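Local atomic coordinates of alpha-galactosidase (Umbelopsis vinacea, PDB entry 3A5V), a protein that hydrolyses terminal, non-reducing alpha-D-galactosyl residues from alpha-galactosides, as a tetrameric glycoside hydrolase of family 27. Residues A[357-362]-A[366-371]; A[376-379]-A[385-388]; A[171-176]-A[182-187]; A[225-230]-A[235-240]. All coordinates share one frame; numbering follows the deposited sequence. Where two conformers were deposited one is given.

In the fold
From the N terminus the four contacts come in series, each closing a short loop before the next begins, so none nest or cross. Contact 3 folds helix 173-176 against the following barrel strand, 183-185. Contact 4 does the same for the end of helix 217-227 and strand 236-238. These two strands are neighbours in the parallel eight-stranded sheet, and the two contacts touch through Trp184 and Asn237. In the C-terminal beta sandwich, contact 1 is the hairpin of 358-362 and 367-372; contact 2 then bridges from 375-380 to 384-390, the sheet neighbour of 358-362. Contacts 1 and 2 meet through Asp362 and Arg386, whereas the centres of contacts 1 and 3 lie about 36 Å apart.

Contact 1: residues A[357-362]-A[366-371]; sequences SIEVRD and QKSLGN. With NAG (2-acetamido-2-deoxy-beta-D-glucopyranose), chain D.
A twice-bulged beta hairpin joins Ser357-Asp362 to Gln366-Asn371, its strands antiparallel at 152°. Val360 N donates to Gly370 O and Val360 O accepts from Leu369 N, at 2.7 Å. Because Glu359 pairs with Asn371 but Arg361 with Ser368, the register slips by one, which defines a beta bulge; a side chain on Gly370 would run into the carbonyl O of Leu369. A G1 bulge sets Gln366 and Lys367 both opposite Asp362, with Asp362 N to Lys367 O at 2.8 Å.

On the face carrying Glu359, Arg361, Ser368 and Asn371, the Glu359 chain is extended, CG anti to the backbone N (chi1 -176°). Its OE2 offers the anti lone pair to Ser368 OG at 2.5 Å, while that same OG accepts from Gly370 N at 3.1 Å, an ST turn. Two bonds thus hold the hydroxyl. The Arg361 guanidinium lies over the Gln366-Lys367 peptide, Lys367 N 3.9 Å above its centre, and its NE forms a salt bridge with Glu289. Asp362 OD2 pairs with Arg386.

At the far end Asn371 ND2 donates to Ser357 OG at 2.9 Å and 171°, almost in the amide plane. ND2 is also covalently linked to NAG C1, and Glu359 N reaches NAG O6 at 3.1 Å: an N-glycosylation site at the edge of the C-terminal beta sandwich.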
# COMPACT_ATOMS: atom_id res chain seq x y z
N SER A 357 19.12 41.19 15.73
CA SER A 357 19.45 40.86 17.12
C SER A 357 18.17 40.57 17.88
O SER A 357 17.24 41.38 17.88
CB SER A 357 20.20 42.03 17.80
OG SER A 357 20.42 41.74 19.17
N ILE A 358 18.13 39.40 18.53
CA ILE A 358 16.92 38.89 19.17
C ILE A 358 17.29 38.22 20.49
O ILE A 358 18.27 37.48 20.56
CB ILE A 358 16.15 37.87 18.25
CG1 ILE A 358 15.75 38.51 16.91
CG2 ILE A 358 14.89 37.30 18.94
CD1 ILE A 358 15.31 37.48 15.84
N GLU A 359 16.50 38.49 21.53
CA GLU A 359 16.68 37.86 22.82
C GLU A 359 16.15 36.42 22.79
O GLU A 359 15.04 36.17 22.31
CB GLU A 359 15.95 38.61 23.94
CG GLU A 359 16.23 37.99 25.32
CD GLU A 359 15.38 38.53 26.47
OE1 GLU A 359 14.48 39.36 26.24
OE2 GLU A 359 15.63 38.09 27.61
N VAL A 360 16.95 35.51 23.32
CA VAL A 360 16.58 34.09 23.36
C VAL A 360 16.51 33.65 24.82
O VAL A 360 17.44 33.90 25.60
CB VAL A 360 17.62 33.21 22.62
CG1 VAL A 360 17.20 31.72 22.67
CG2 VAL A 360 17.78 33.69 21.16
N ARG A 361 15.40 33.01 25.17
CA ARG A 361 15.19 32.51 26.54
C ARG A 361 15.20 30.98 26.54
O ARG A 361 14.65 30.34 25.64
CB ARG A 361 13.84 33.01 27.06
CG ARG A 361 13.49 32.56 28.47
CD ARG A 361 12.18 33.21 28.93
NE ARG A 361 11.86 32.89 30.32
CZ ARG A 361 12.36 33.52 31.39
NH1 ARG A 361 13.25 34.50 31.23
NH2 ARG A 361 11.99 33.14 32.61
N ASP A 362 15.83 30.40 27.56
CA ASP A 362 15.83 28.96 27.76
C ASP A 362 14.65 28.65 28.67
O ASP A 362 14.65 29.06 29.85
CB ASP A 362 17.16 28.49 28.36
CG ASP A 362 17.27 26.97 28.48
OD1 ASP A 362 16.27 26.30 28.86
OD2 ASP A 362 18.37 26.44 28.20
N GLN A 366 14.42 28.53 32.55
CA GLN A 366 13.66 29.75 32.82
C GLN A 366 14.61 30.95 33.03
O GLN A 366 14.57 31.65 34.05
CB GLN A 366 12.70 29.56 34.00
CG GLN A 366 11.67 28.43 33.80
CD GLN A 366 10.64 28.39 34.91
OE1 GLN A 366 10.91 28.77 36.05
NE2 GLN A 366 9.43 27.93 34.58
N LYS A 367 15.48 31.16 32.05
CA LYS A 367 16.39 32.30 32.08
C LYS A 367 16.67 32.81 30.68
O LYS A 367 16.68 32.04 29.71
CB LYS A 367 17.69 31.94 32.79
CG LYS A 367 18.54 30.94 32.06
CD LYS A 367 19.93 30.81 32.67
CE LYS A 367 20.73 29.74 31.94
NZ LYS A 367 21.96 29.38 32.70
N SER A 368 16.90 34.11 30.59
CA SER A 368 17.35 34.73 29.35
C SER A 368 18.78 34.29 29.05
O SER A 368 19.63 34.26 29.94
CB SER A 368 17.33 36.25 29.47
OG SER A 368 17.75 36.83 28.24
N LEU A 369 19.03 33.94 27.78
CA LEU A 369 20.39 33.67 27.34
C LEU A 369 21.04 34.92 26.76
O LEU A 369 22.19 34.87 26.35
CB LEU A 369 20.43 32.52 26.32
CG LEU A 369 19.89 31.15 26.79
CD1 LEU A 369 19.98 30.14 25.64
CD2 LEU A 369 20.62 30.64 28.07
N GLY A 370 20.30 36.03 26.73
CA GLY A 370 20.79 37.27 26.12
C GLY A 370 20.35 37.38 24.67
O GLY A 370 19.51 36.61 24.21
N ASN A 371 20.93 38.35 23.96
CA ASN A 371 20.62 38.59 22.56
C ASN A 371 21.62 37.89 21.65
O ASN A 371 22.81 37.78 22.00
CB ASN A 371 20.63 40.09 22.25
CG ASN A 371 19.30 40.77 22.55
OD1 ASN A 371 18.70 40.55 23.61
ND2 ASN A 371 18.84 41.61 21.61
C1 NAG D . 17.61 42.31 21.89
C2 NAG D . 17.81 43.68 21.20
C3 NAG D . 16.53 44.51 21.25
C4 NAG D . 15.34 43.72 20.71
C5 NAG D . 15.28 42.33 21.37
C6 NAG D . 14.16 41.48 20.76
C7 NAG D . 19.91 44.89 21.04
C8 NAG D . 21.10 45.45 21.78
N2 NAG D . 18.92 44.41 21.78
O3 NAG D . 16.68 45.70 20.50
O4 NAG D . 14.13 44.40 21.00
O5 NAG D . 16.51 41.67 21.26
O6 NAG D . 14.01 40.27 21.48
O7 NAG D . 19.88 44.93 19.80

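Contact 2: residues A[376-379]-A[385-388]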
# COMPACT_ATOMS: atom_id res chain seq x y z
N ILE A 376 22.64 30.53 16.69
CA ILE A 376 22.93 30.25 18.09
C ILE A 376 23.52 28.84 18.21
O ILE A 376 23.03 27.90 17.58
CB ILE A 376 21.65 30.39 18.97
CG1 ILE A 376 21.99 30.23 20.47
CG2 ILE A 376 20.54 29.42 18.48
CD1 ILE A 376 20.86 30.64 21.43
N THR A 377 24.58 28.69 19.00
CA THR A 377 25.21 27.39 19.22
C THR A 377 25.12 27.04 20.70
O THR A 377 25.54 27.83 21.56
CB THR A 377 26.70 27.38 18.73
OG1 THR A 377 26.75 27.65 17.32
CG2 THR A 377 27.37 26.01 18.99
N LEU A 378 24.58 25.87 21.01
CA LEU A 378 24.39 25.45 22.42
C LEU A 378 24.77 24.00 22.64
O LEU A 378 24.65 23.17 21.73
CB LEU A 378 22.92 25.63 22.84
CG LEU A 378 22.33 27.04 22.88
CD1 LEU A 378 20.86 26.94 23.22
CD2 LEU A 378 23.05 27.92 23.90
N ASP A 379 25.18 23.70 23.88
CA ASP A 379 25.37 22.31 24.33
C ASP A 379 24.02 21.61 24.48
O ASP A 379 23.12 22.11 25.15
CB ASP A 379 26.05 22.30 25.70
CG ASP A 379 27.49 22.75 25.64
OD1 ASP A 379 28.25 22.20 24.83
OD2 ASP A 379 27.86 23.64 26.43
N VAL A 385 17.39 17.77 24.61
CA VAL A 385 16.87 18.96 23.93
C VAL A 385 17.36 20.23 24.60
O VAL A 385 17.70 20.23 25.78
CB VAL A 385 15.29 19.01 23.90
CG1 VAL A 385 14.71 17.97 22.90
CG2 VAL A 385 14.68 18.86 25.34
N ARG A 386 17.42 21.31 23.82
CA ARG A 386 17.35 22.66 24.38
C ARG A 386 16.09 23.29 23.79
O ARG A 386 15.89 23.25 22.57
CB ARG A 386 18.60 23.51 24.06
CG ARG A 386 19.91 22.96 24.67
CD ARG A 386 19.92 23.02 26.21
NE ARG A 386 19.96 24.39 26.73
CZ ARG A 386 21.06 25.14 26.83
NH1 ARG A 386 22.24 24.65 26.45
NH2 ARG A 386 20.97 26.38 27.32
N LEU A 387 15.26 23.86 24.66
CA LEU A 387 13.97 24.42 24.30
C LEU A 387 14.07 25.94 24.46
O LEU A 387 14.26 26.44 25.59
CB LEU A 387 12.86 23.87 25.21
CG LEU A 387 11.48 24.54 25.08
CD1 LEU A 387 10.94 24.44 23.66
CD2 LEU A 387 10.48 23.97 26.09
N LEU A 388 13.93 26.65 23.34
CA LEU A 388 14.20 28.08 23.30
C LEU A 388 12.98 28.86 22.88
O LEU A 388 12.19 28.38 22.04
CB LEU A 388 15.34 28.40 22.31
CG LEU A 388 16.61 27.55 22.42
CD1 LEU A 388 17.57 27.86 21.25
CD2 LEU A 388 17.30 27.75 23.78
O HOH W 1 25.14 25.91 26.10
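Leu378 and Leu388 reach toward each other tip to tip across the interior of the C-terminal beta sandwich, Leu378 CD1 lying 3.7 Å from Leu388 CD2. Strands 375-380 and 384-390 follow each other in the chain but belong to different sheets, the first paired with 335-340 and the second lying between 322-329 and 358-362. Their short segments approach only to 8.4 Å between axes, at 136°, so the link is a beta arch packed through side chains rather than a hairpin. Ile376 continues the apolar row, its CD1 4.3 Å from Leu388 CD1, and Val360 touches both residues from the neighbouring strand.

Arg386 closes one end of this row. Bends at chi2 (-66°) and chi3 (-68°) fold its chain, which lays the guanidinium flat beneath Leu378 CD1; the methyl sits 4.0 Å above the plane, over its centre. One face is therefore apolar while the edge does the polar work. NH2 pairs with Asp362, and NH1 lies in plane with Asp379 O, donating to a carbonyl lone pair at 3.0 Å. The Asp379 carboxylate itself turns to Lys336, leaving its backbone for the arginine. A water at the same guanidinium edge accepts from both strands, 3.1 Å from Asp379 N and 3.2 Å from Arg386 NH1.

Contact 3: residues A[171-176]-A[182-187]; sequences DGPWNF and NSWRIS
Gly172 O takes two N-H groups, Asn175 N at 3.0 Å and Phe176 N at 3.2 Å, and so fixes the short helical turn that presents Pro173 and Trp174 to Trp184. Gly172 is the N-cap of this turn and has a positive phi. Pro173 crosses Trp184 obliquely, CB to CB at 3.6 Å, and the backbone that follows lies over one indole face, with Pro173 O 4.0 Å above the centre. The torsion responsible is chi1 of Trp184 (40°), which places CG between the backbone N and the carbonyl carbon and turns the ring flat beneath the helix. Trp184 NE1 comes 3.4 Å from Trp174 CA, yet its N-H is spent on Asn237 OD1.

Strand 162-165, helix 173-176 and strand 183-185 form one beta-alpha-beta unit of the TIM barrel, so the contact packs a helix on the strand it leads into. Replacing Trp184 by an alanine would probably open a gap under the Pro173-Trp174 peptide and leave Asn237 OD1 without its indole donor.

Trp174 meets Ile186 at about a right angle, CE3 to CG2 at 3.9 Å. Gly172 CA lies over one face of the Trp174 ring, 3.6 Å above the plane and toward the rim, and Leu210 of a neighbouring subunit packs against this tryptophan. Arg185, the residue after Trp184, starts away from the helix: its NH2 pairs with Asp189 and donates to Ser187 O, tilted 22° out of the guanidinium plane.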
# COMPACT_ATOMS: atom_id res chain seq x y z
N ASP A 171 -5.77 4.43 8.72
CA ASP A 171 -6.54 5.11 7.66
C ASP A 171 -6.48 6.65 7.68
O ASP A 171 -7.31 7.30 7.03
CB ASP A 171 -8.02 4.64 7.67
CG ASP A 171 -8.14 3.13 7.49
OD1 ASP A 171 -7.48 2.59 6.58
OD2 ASP A 171 -8.90 2.49 8.25
N GLY A 172 -5.53 7.21 8.43
CA GLY A 172 -5.28 8.67 8.43
C GLY A 172 -6.34 9.54 9.08
O GLY A 172 -7.01 10.33 8.39
N PRO A 173 -6.48 9.45 10.42
CA PRO A 173 -7.48 10.27 11.14
C PRO A 173 -7.20 11.78 11.03
O PRO A 173 -8.13 12.56 11.13
CB PRO A 173 -7.36 9.81 12.58
CG PRO A 173 -5.93 9.22 12.70
CD PRO A 173 -5.70 8.59 11.34
N TRP A 174 -5.93 12.17 10.81
CA TRP A 174 -5.58 13.59 10.56
C TRP A 174 -6.29 14.16 9.32
O TRP A 174 -6.42 15.38 9.19
CB TRP A 174 -4.04 13.76 10.44
CG TRP A 174 -3.40 12.72 9.56
CD1 TRP A 174 -3.32 12.72 8.19
CD2 TRP A 174 -2.83 11.48 10.00
NE1 TRP A 174 -2.70 11.56 7.76
CE2 TRP A 174 -2.39 10.79 8.85
CE3 TRP A 174 -2.61 10.90 11.27
CZ2 TRP A 174 -1.74 9.54 8.92
CZ3 TRP A 174 -1.97 9.66 11.34
CH2 TRP A 174 -1.55 8.98 10.17
N ASN A 175 -6.75 13.28 8.43
CA ASN A 175 -7.61 13.65 7.29
C ASN A 175 -9.10 13.47 7.62
O ASN A 175 -9.89 14.40 7.45
CB ASN A 175 -7.28 12.82 6.03
CG ASN A 175 -5.81 12.92 5.62
OD1 ASN A 175 -5.22 14.01 5.56
ND2 ASN A 175 -5.21 11.76 5.31
N PHE A 176 -9.49 12.28 8.08
CA PHE A 176 -10.92 11.94 8.17
C PHE A 176 -11.63 12.40 9.44
O PHE A 176 -12.85 12.59 9.43
CB PHE A 176 -11.21 10.45 7.86
CG PHE A 176 -10.86 9.47 8.98
CD1 PHE A 176 -11.65 9.39 10.15
CD2 PHE A 176 -9.78 8.57 8.84
CE1 PHE A 176 -11.35 8.47 11.17
CE2 PHE A 176 -9.46 7.65 9.89
CZ PHE A 176 -10.25 7.61 11.05
N ASN A 182 -12.03 15.69 18.61
CA ASN A 182 -11.12 16.71 19.14
C ASN A 182 -9.63 16.37 19.08
O ASN A 182 -8.78 17.27 19.14
CB ASN A 182 -11.53 17.09 20.58
CG ASN A 182 -12.89 17.77 20.63
OD1 ASN A 182 -13.84 17.25 21.20
ND2 ASN A 182 -13.00 18.94 19.97
N SER A 183 -9.30 15.09 19.05
CA SER A 183 -7.91 14.64 18.94
C SER A 183 -7.89 13.19 18.46
O SER A 183 -8.88 12.47 18.60
CB SER A 183 -7.16 14.79 20.29
OG SER A 183 -7.67 13.87 21.27
N TRP A 184 -6.76 12.78 17.88
CA TRP A 184 -6.63 11.43 17.32
C TRP A 184 -5.21 10.93 17.55
O TRP A 184 -4.24 11.59 17.18
CB TRP A 184 -7.02 11.39 15.82
CG TRP A 184 -6.53 12.58 15.08
CD1 TRP A 184 -5.29 12.74 14.50
CD2 TRP A 184 -7.22 13.82 14.91
NE1 TRP A 184 -5.19 14.00 13.96
CE2 TRP A 184 -6.36 14.68 14.20
CE3 TRP A 184 -8.50 14.28 15.27
CZ2 TRP A 184 -6.74 15.99 13.83
CZ3 TRP A 184 -8.87 15.59 14.92
CH2 TRP A 184 -7.99 16.42 14.21
N ARG A 185 -5.11 9.78 18.20
CA ARG A 185 -3.85 9.03 18.25
C ARG A 185 -3.31 8.82 16.84
O ARG A 185 -4.07 8.46 15.91
CB ARG A 185 -4.05 7.70 18.99
CG ARG A 185 -4.22 7.91 20.54
CD ARG A 185 -2.81 8.02 21.25
NE ARG A 185 -2.05 6.85 20.85
CZ ARG A 185 -2.24 5.62 21.33
NH1 ARG A 185 -3.09 5.40 22.33
NH2 ARG A 185 -1.56 4.61 20.80
N ILE A 186 -2.02 9.08 16.67
CA ILE A 186 -1.42 8.97 15.33
C ILE A 186 -0.54 7.74 15.15
O ILE A 186 -0.08 7.47 14.05
CB ILE A 186 -0.58 10.22 14.99
CG1 ILE A 186 0.57 10.37 16.01
CG2 ILE A 186 -1.51 11.46 14.93
CD1 ILE A 186 1.74 11.18 15.52
N SER A 187 -0.31 7.00 16.24
CA SER A 187 0.66 5.89 16.21
C SER A 187 0.24 4.80 17.19
O SER A 187 -0.64 5.01 18.02
CB SER A 187 2.06 6.44 16.58
OG SER A 187 2.11 6.69 17.97

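Contact 4: residues A[225-230]-A[235-240]; sequences VAVSQK and GWNDLD
With CG anti to the carbonyl carbon (chi1 -60°), the Asn237 side chain leaves its strand for Val227; there a chi1 of -58° sets CG2 between the backbone N and the carbonyl carbon, facing the amide. The two side chains pass at a slant, Val227 CG2 3.8 Å from Asn237 OD1. Asn237 ND2 donates to Val227 O at 2.9 Å, a weak bond at an angle of 144°. The same carbonyl accepts from Lys230 N, also at 2.9 Å, so a strand side chain joins the 3-10 turn in holding it. This is the end of helix 217-227 meeting barrel strand 236-238, the next in the TIM-barrel fold.

With OD1 already engaged by Trp184, the buried amide uses both ends. In its place a leucine is likely to leave Val227 O without this second donor and Trp184 NE1 without an acceptor.

Two waters complete the bridge. One lies 3.1 Å from Ser228 OG and accepts from Asn237 ND2 at 3.2 Å; the other donates to Lys230 O and, at 2.8 Å, to Gly235 O. Gln229 NE2 donates almost straight to Ala226 O and also to Ala200 O of a neighbouring subunit.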
# COMPACT_ATOMS: atom_id res chain seq x y z
N VAL A 225 6.02 14.11 12.85
CA VAL A 225 6.50 15.28 12.07
C VAL A 225 5.82 15.37 10.69
O VAL A 225 5.73 16.47 10.12
CB VAL A 225 8.05 15.34 11.92
CG1 VAL A 225 8.73 15.46 13.32
CG2 VAL A 225 8.59 14.14 11.12
N ALA A 226 5.35 14.22 10.18
CA ALA A 226 4.61 14.18 8.91
C ALA A 226 3.20 14.75 9.01
O ALA A 226 2.68 15.28 8.04
CB ALA A 226 4.54 12.73 8.33
N VAL A 227 2.58 14.65 10.18
CA VAL A 227 1.14 14.97 10.30
C VAL A 227 0.82 16.26 11.06
O VAL A 227 -0.35 16.69 11.09
CB VAL A 227 0.32 13.75 10.84
CG1 VAL A 227 0.50 12.54 9.90
CG2 VAL A 227 0.73 13.35 12.29
N SER A 228 1.84 16.88 11.65
CA SER A 228 1.70 18.17 12.37
C SER A 228 0.96 19.18 11.52
O SER A 228 0.16 19.97 12.03
CB SER A 228 3.09 18.74 12.72
OG SER A 228 3.69 18.01 13.78
N GLN A 229 1.22 19.15 10.21
CA GLN A 229 0.59 20.08 9.27
C GLN A 229 -0.96 20.09 9.35
O GLN A 229 -1.60 21.05 8.90
CB GLN A 229 1.02 19.76 7.83
CG GLN A 229 0.64 18.33 7.38
CD GLN A 229 1.10 18.04 5.96
OE1 GLN A 229 0.75 18.76 5.03
NE2 GLN A 229 1.88 16.97 5.78
N LYS A 230 -1.57 19.01 9.86
CA LYS A 230 -3.03 18.88 9.85
C LYS A 230 -3.69 19.41 11.12
O LYS A 230 -4.91 19.59 11.15
CB LYS A 230 -3.47 17.42 9.61
CG LYS A 230 -3.02 16.79 8.27
CD LYS A 230 -3.61 17.49 7.06
CE LYS A 230 -3.02 16.90 5.79
NZ LYS A 230 -3.65 17.51 4.59
N GLY A 235 -8.68 20.26 17.24
CA GLY A 235 -8.46 19.03 16.44
C GLY A 235 -6.97 18.70 16.36
O GLY A 235 -6.27 19.12 15.42
N TRP A 236 -6.51 17.91 17.32
CA TRP A 236 -5.07 17.71 17.55
C TRP A 236 -4.57 16.30 17.23
O TRP A 236 -5.28 15.33 17.48
CB TRP A 236 -4.77 17.96 19.05
CG TRP A 236 -5.28 19.30 19.53
CD1 TRP A 236 -6.34 19.53 20.34
CD2 TRP A 236 -4.74 20.57 19.19
NE1 TRP A 236 -6.50 20.87 20.55
CE2 TRP A 236 -5.55 21.55 19.84
CE3 TRP A 236 -3.68 21.00 18.37
CZ2 TRP A 236 -5.31 22.92 19.73
CZ3 TRP A 236 -3.44 22.38 18.24
CH2 TRP A 236 -4.25 23.32 18.93
N ASN A 237 -3.32 16.21 16.79
CA ASN A 237 -2.59 14.92 16.78
C ASN A 237 -2.24 14.53 18.21
O ASN A 237 -1.81 15.38 19.00
CB ASN A 237 -1.31 15.03 15.92
CG ASN A 237 -1.61 15.40 14.46
OD1 ASN A 237 -2.45 14.76 13.81
ND2 ASN A 237 -0.94 16.43 13.96
N ASP A 238 -2.44 13.25 18.55
CA ASP A 238 -2.21 12.76 19.91
C ASP A 238 -1.04 11.78 19.87
O ASP A 238 -1.11 10.73 19.19
CB ASP A 238 -3.50 12.10 20.43
CG ASP A 238 -3.39 11.58 21.87
OD1 ASP A 238 -2.32 11.67 22.51
OD2 ASP A 238 -4.41 11.03 22.35
N LEU A 239 0.05 12.12 20.56
CA LEU A 239 1.26 11.31 20.54
C LEU A 239 1.28 10.26 21.66
O LEU A 239 2.31 9.63 21.90
CB LEU A 239 2.52 12.20 20.57
CG LEU A 239 2.99 12.86 19.26
CD1 LEU A 239 1.89 13.70 18.57
CD2 LEU A 239 4.24 13.72 19.52
N ASP A 240 0.13 10.07 22.32
CA ASP A 240 -0.07 9.12 23.43
C ASP A 240 0.45 9.75 24.74
O ASP A 240 1.00 10.86 24.74
CB ASP A 240 0.56 7.72 23.17
CG ASP A 240 -0.10 6.60 23.97
OD1 ASP A 240 -1.10 6.84 24.70
OD2 ASP A 240 0.36 5.45 23.86
O HOH W 2 1.28 17.76 15.77
O HOH W 3 -7.26 19.49 12.85